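Long-range contact in type 3A cellulose-binding domain protein (Clostridium thermocellum, PDB 4B9P), which is the extracellular carbohydrate-binding module of an anti-sigma factor and probably binds cellulose, which may trigger release of the sigma factor by the rest of the protein: residues 13-23 against 126-136. Numbering follows the deposited sequence. Where two conformers were deposited one is given.
Sequences NHIRTSETKEL and EWNYMYDQNSD. With CA (calcium ion), chain B; ZN (zinc ion), chain E; ZN (zinc ion), chain C.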
loop_
_atom_site.group_PDB
_atom_site.type_symbol
_atom_site.label_atom_id
_atom_site.label_comp_id
_atom_site.label_asym_id
_atom_site.label_seq_id
_atom_site.Cartn_x
_atom_site.Cartn_y
_atom_site.Cartn_z
ATOM N N ASN A 13 3.756 -3.971 -8.458
ATOM C CA ASN A 13 2.418 -4.511 -8.610
ATOM C C ASN A 13 2.492 -5.921 -9.133
ATOM O O ASN A 13 3.077 -6.187 -10.161
ATOM C CB ASN A 13 1.627 -3.605 -9.548
ATOM C CG ASN A 13 1.278 -2.315 -8.898
ATOM O OD1 ASN A 13 2.025 -1.345 -8.951
ATOM N ND2 ASN A 13 0.143 -2.288 -8.224
ATOM N N HIS A 14 1.872 -6.843 -8.405
ATOM C CA HIS A 14 1.927 -8.245 -8.781
ATOM C C HIS A 14 0.979 -8.575 -9.920
ATOM O O HIS A 14 1.176 -9.579 -10.604
ATOM C CB HIS A 14 1.644 -9.096 -7.537
ATOM C CG HIS A 14 1.851 -10.562 -7.737
ATOM N ND1 HIS A 14 0.838 -11.484 -7.585
ATOM C CD2 HIS A 14 2.964 -11.283 -8.008
ATOM C CE1 HIS A 14 1.309 -12.706 -7.781
ATOM N NE2 HIS A 14 2.598 -12.614 -8.029
ATOM N N ILE A 15 -0.043 -7.747 -10.102
ATOM C CA ILE A 15 -0.895 -7.802 -11.277
ATOM C C ILE A 15 -0.764 -6.474 -11.990
ATOM O O ILE A 15 -1.022 -5.418 -11.372
ATOM C CB ILE A 15 -2.384 -8.018 -10.911
ATOM C CG1 ILE A 15 -2.574 -9.369 -10.227
ATOM C CG2 ILE A 15 -3.277 -7.896 -12.147
ATOM C CD1 ILE A 15 -3.968 -9.564 -9.759
ATOM N N ARG A 16 -0.370 -6.520 -13.262
ATOM C CA ARG A 16 -0.095 -5.289 -13.996
ATOM C C ARG A 16 -0.975 -5.070 -15.207
ATOM O O ARG A 16 -0.706 -4.193 -16.028
ATOM C CB ARG A 16 1.379 -5.282 -14.415
ATOM C CG ARG A 16 2.288 -5.213 -13.212
ATOM C CD ARG A 16 3.741 -5.289 -13.520
ATOM N NE ARG A 16 4.162 -6.525 -14.143
ATOM C CZ ARG A 16 4.365 -7.696 -13.527
ATOM N NH1 ARG A 16 4.178 -7.872 -12.224
ATOM N NH2 ARG A 16 4.805 -8.714 -14.246
ATOM N N THR A 17 -2.022 -5.875 -15.345
ATOM C CA THR A 17 -2.966 -5.693 -16.418
ATOM C C THR A 17 -3.685 -4.359 -16.259
ATOM O O THR A 17 -3.892 -3.868 -15.144
ATOM C CB THR A 17 -3.992 -6.828 -16.433
ATOM O OG1 THR A 17 -4.581 -6.950 -15.141
ATOM C CG2 THR A 17 -3.330 -8.114 -16.729
ATOM N N SER A 18 -4.046 -3.751 -17.379
ATOM C CA SER A 18 -4.693 -2.444 -17.333
ATOM C C SER A 18 -5.969 -2.471 -16.480
ATOM O O SER A 18 -6.226 -1.547 -15.708
ATOM C CB SER A 18 -5.028 -1.992 -18.748
ATOM O OG SER A 18 -5.701 -3.028 -19.436
ATOM N N GLU A 19 -6.775 -3.519 -16.638
ATOM C CA GLU A 19 -7.957 -3.713 -15.800
ATOM C C GLU A 19 -7.668 -4.863 -14.853
ATOM O O GLU A 19 -7.045 -5.853 -15.227
ATOM C CB GLU A 19 -9.175 -4.081 -16.657
ATOM C CG GLU A 19 -9.819 -2.981 -17.450
ATOM C CD GLU A 19 -11.165 -3.419 -18.106
ATOM O OE1 GLU A 19 -11.445 -4.641 -18.234
ATOM O OE2 GLU A 19 -11.962 -2.533 -18.503
ATOM N N THR A 20 -8.116 -4.741 -13.616
ATOM C CA THR A 20 -7.946 -5.830 -12.669
ATOM C C THR A 20 -9.147 -5.882 -11.729
ATOM O O THR A 20 -9.712 -4.817 -11.406
ATOM C CB THR A 20 -6.640 -5.641 -11.865
ATOM O OG1 THR A 20 -6.456 -6.780 -11.034
ATOM C CG2 THR A 20 -6.639 -4.373 -10.964
ATOM N N LYS A 21 -9.468 -7.066 -11.191
ATOM C CA LYS A 21 -10.488 -7.117 -10.135
ATOM C C LYS A 21 -9.859 -7.100 -8.755
ATOM O O LYS A 21 -10.567 -7.161 -7.748
ATOM C CB LYS A 21 -11.419 -8.302 -10.301
ATOM C CG LYS A 21 -10.723 -9.632 -10.212
ATOM C CD LYS A 21 -11.813 -10.743 -10.394
ATOM C CE LYS A 21 -11.262 -12.122 -10.654
ATOM N NZ LYS A 21 -10.660 -12.708 -9.410
ATOM N N GLU A 22 -8.525 -6.957 -8.687
ATOM C CA GLU A 22 -7.869 -6.720 -7.410
ATOM C C GLU A 22 -6.586 -5.974 -7.593
ATOM O O GLU A 22 -5.787 -6.290 -8.462
ATOM C CB GLU A 22 -7.621 -7.969 -6.568
ATOM C CG GLU A 22 -7.354 -9.243 -7.218
ATOM C CD GLU A 22 -7.200 -10.372 -6.188
ATOM O OE1 GLU A 22 -6.112 -10.450 -5.616
ATOM O OE2 GLU A 22 -8.149 -11.158 -5.917
ATOM N N LEU A 23 -6.390 -4.943 -6.791
ATOM C CA LEU A 23 -5.077 -4.289 -6.711
ATOM C C LEU A 23 -4.169 -5.182 -5.895
ATOM O O LEU A 23 -4.562 -5.657 -4.838
ATOM C CB LEU A 23 -5.200 -2.936 -6.022
ATOM C CG LEU A 23 -6.266 -1.988 -6.553
ATOM C CD1 LEU A 23 -6.283 -0.673 -5.754
ATOM C CD2 LEU A 23 -6.083 -1.726 -8.040
ATOM N N GLU A 126 -19.606 -5.397 -14.558
ATOM C CA GLU A 126 -18.153 -5.430 -14.500
ATOM C C GLU A 126 -17.578 -4.202 -13.802
ATOM O O GLU A 126 -16.597 -4.300 -13.061
ATOM C CB GLU A 126 -17.597 -5.528 -15.948
ATOM C CG GLU A 126 -16.133 -5.395 -16.006
ATOM C CD GLU A 126 -15.507 -5.523 -17.380
ATOM O OE1 GLU A 126 -16.050 -6.237 -18.234
ATOM O OE2 GLU A 126 -14.426 -4.930 -17.622
ATOM N N TRP A 127 -18.114 -3.016 -14.118
ATOM C CA TRP A 127 -17.549 -1.762 -13.609
ATOM C C TRP A 127 -17.619 -1.651 -12.084
ATOM O O TRP A 127 -16.868 -0.873 -11.485
ATOM C CB TRP A 127 -18.169 -0.552 -14.295
ATOM C CG TRP A 127 -19.632 -0.494 -14.156
ATOM C CD1 TRP A 127 -20.353 -0.003 -13.086
ATOM C CD2 TRP A 127 -20.595 -0.951 -15.120
ATOM N NE1 TRP A 127 -21.707 -0.128 -13.346
ATOM C CE2 TRP A 127 -21.880 -0.695 -14.590
ATOM C CE3 TRP A 127 -20.491 -1.533 -16.385
ATOM C CZ2 TRP A 127 -23.048 -1.004 -15.286
ATOM C CZ3 TRP A 127 -21.662 -1.839 -17.085
ATOM C CH2 TRP A 127 -22.915 -1.566 -16.534
ATOM N N ASN A 128 -18.462 -2.444 -11.439
ATOM C CA ASN A 128 -18.521 -2.369 -9.980
ATOM C C ASN A 128 -17.441 -3.210 -9.283
ATOM O O ASN A 128 -17.318 -3.139 -8.046
ATOM C CB ASN A 128 -19.932 -2.740 -9.450
ATOM C CG ASN A 128 -20.897 -1.571 -9.504
ATOM O OD1 ASN A 128 -20.515 -0.374 -9.367
ATOM N ND2 ASN A 128 -22.133 -1.876 -9.752
ATOM N N TYR A 129 -16.613 -3.941 -10.061
ATOM C CA TYR A 129 -15.471 -4.645 -9.471
ATOM C C TYR A 129 -14.187 -4.501 -10.262
ATOM O O TYR A 129 -13.116 -4.855 -9.734
ATOM C CB TYR A 129 -15.757 -6.117 -9.133
ATOM C CG TYR A 129 -16.141 -6.944 -10.361
ATOM C CD1 TYR A 129 -15.169 -7.558 -11.139
ATOM C CD2 TYR A 129 -17.483 -7.113 -10.730
ATOM C CE1 TYR A 129 -15.495 -8.301 -12.219
ATOM C CE2 TYR A 129 -17.828 -7.883 -11.822
ATOM C CZ TYR A 129 -16.828 -8.488 -12.544
ATOM O OH TYR A 129 -17.181 -9.230 -13.642
ATOM N N MET A 130 -14.257 -4.010 -11.495
ATOM C CA MET A 130 -13.043 -3.915 -12.306
ATOM C C MET A 130 -12.432 -2.519 -12.166
ATOM O O MET A 130 -13.067 -1.512 -12.513
ATOM C CB MET A 130 -13.388 -4.189 -13.763
ATOM C CG MET A 130 -12.182 -4.499 -14.616
ATOM S SD MET A 130 -11.471 -6.153 -14.298
ATOM C CE MET A 130 -12.559 -7.144 -15.350
ATOM N N TYR A 131 -11.205 -2.461 -11.647
ATOM C CA TYR A 131 -10.399 -1.246 -11.608
ATOM C C TYR A 131 -9.694 -1.003 -12.920
ATOM O O TYR A 131 -9.270 -1.959 -13.595
ATOM C CB TYR A 131 -9.316 -1.406 -10.591
ATOM C CG TYR A 131 -9.759 -1.423 -9.144
ATOM C CD1 TYR A 131 -10.238 -0.279 -8.534
ATOM C CD2 TYR A 131 -9.616 -2.571 -8.386
ATOM C CE1 TYR A 131 -10.569 -0.287 -7.177
ATOM C CE2 TYR A 131 -9.913 -2.586 -7.039
ATOM C CZ TYR A 131 -10.362 -1.437 -6.437
ATOM O OH TYR A 131 -10.669 -1.461 -5.089
ATOM N N ASP A 132 -9.453 0.285 -13.243
ATOM C CA ASP A 132 -8.494 0.678 -14.263
ATOM C C ASP A 132 -7.225 1.110 -13.551
ATOM O O ASP A 132 -7.267 2.084 -12.773
ATOM C CB ASP A 132 -9.072 1.833 -15.077
ATOM C CG ASP A 132 -8.068 2.397 -16.023
ATOM O OD1 ASP A 132 -7.298 3.328 -15.667
ATOM O OD2 ASP A 132 -8.047 1.921 -17.172
ATOM N N GLN A 133 -6.095 0.434 -13.805
ATOM C CA GLN A 133 -4.881 0.727 -13.022
ATOM C C GLN A 133 -4.049 1.867 -13.571
ATOM O O GLN A 133 -3.300 2.468 -12.826
ATOM C CB GLN A 133 -3.990 -0.514 -12.895
ATOM C CG GLN A 133 -4.687 -1.682 -12.210
ATOM C CD GLN A 133 -3.739 -2.644 -11.571
ATOM O OE1 GLN A 133 -3.347 -2.422 -10.419
ATOM N NE2 GLN A 133 -3.301 -3.665 -12.302
ATOM N N ASN A 134 -4.101 2.142 -14.865
ATOM C CA ASN A 134 -3.212 3.185 -15.382
ATOM C C ASN A 134 -3.638 4.572 -14.902
ATOM O O ASN A 134 -2.831 5.501 -14.957
ATOM C CB ASN A 134 -3.192 3.123 -16.903
ATOM C CG ASN A 134 -2.479 1.903 -17.415
ATOM O OD1 ASN A 134 -3.039 1.110 -18.162
ATOM N ND2 ASN A 134 -1.246 1.733 -16.992
ATOM N N SER A 135 -4.843 4.685 -14.355
ATOM C CA SER A 135 -5.355 5.907 -13.733
ATOM C C SER A 135 -4.965 6.006 -12.250
ATOM O O SER A 135 -5.559 6.799 -11.513
ATOM C CB SER A 135 -6.889 5.956 -13.883
ATOM O OG SER A 135 -7.483 4.755 -13.390
ATOM N N ASP A 136 -4.038 5.159 -11.792
ATOM C CA ASP A 136 -3.676 5.105 -10.372
ATOM C C ASP A 136 -2.271 5.647 -10.166
ATOM O O ASP A 136 -1.299 5.057 -10.672
ATOM C CB ASP A 136 -3.750 3.670 -9.830
ATOM C CG ASP A 136 -5.139 3.063 -9.969
ATOM O OD1 ASP A 136 -6.109 3.832 -10.179
ATOM O OD2 ASP A 136 -5.238 1.835 -9.774
HETATM CA CA CA B . -8.271 3.609 -11.245
HETATM ZN ZN ZN E . -13.221 -5.070 -19.108
HETATM ZN ZN ZN C . 3.736 -14.193 -8.262
HETATM O O HOH W 1 -1.989 -4.302 -8.946
HETATM O O HOH W 2 -5.531 0.933 -17.084
HETATM O O HOH W 3 -12.688 -5.585 -7.156
HETATM O O HOH W 4 -7.897 1.501 -9.995
HETATM O O HOH W 5 5.607 -13.246 -7.873
HETATM O O HOH W 6 3.726 -14.328 -10.321
HETATM O O HOH W 7 -12.592 -4.421 -20.912
#
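Gln133 reaches into the loop of residues 13-23 and ties it together from within. Its CB lies beside the carbonyl oxygen of Ser18, which takes a nearly straight bond from Gln133 N (2.8 Å). CG and CD then pass over the methyl of Thr20, with CG2 3.4 Å from Gln133 CD. With CG anti to the carbonyl carbon (chi1 -60°) and the chain extended beyond it, the amide ends among the loop carbonyls. Both N-H bonds of NE2 are used: one meets Thr17 O in its carbonyl plane at 2.9 Å, the other approaches Ile15 O at 3.0 Å from above the carbonyl plane. At the other corner, OE1 accepts from a water that also donates to Ile15 O and accepts from Asn13 ND2; Asn13 OD1 is held by the backbone N of Asn140. Three bonds thus tell the N corner of the Gln133 amide from its O, with both NE2 acceptors near the amide plane.

Next to it, Thr20 and Tyr131 form an antiparallel hydrogen-bonded pair. Leu23 CD2 sits over one face of the Tyr131 ring, 4.0 Å from its centroid, while the phenol hydroxyl bonds Glu56. From the strand itself, Glu19 OE1 meets Glu126 OE2 on a shared zinc ion, at 2.0 Å and 1.9 Å from the metal, their carboxylates nearly perpendicular.

Asp132 O, with Ser135 OG and Asp136 OD1 from the type I turn of Gln133 to Asp136, binds a calcium ion completed by Thr49, Asp51 and water. The antiparallel pairing 19-20/131-132 thus ties residues 13-23 to the calcium-binding turn of a family 3 carbohydrate-binding module, a beta-sandwich.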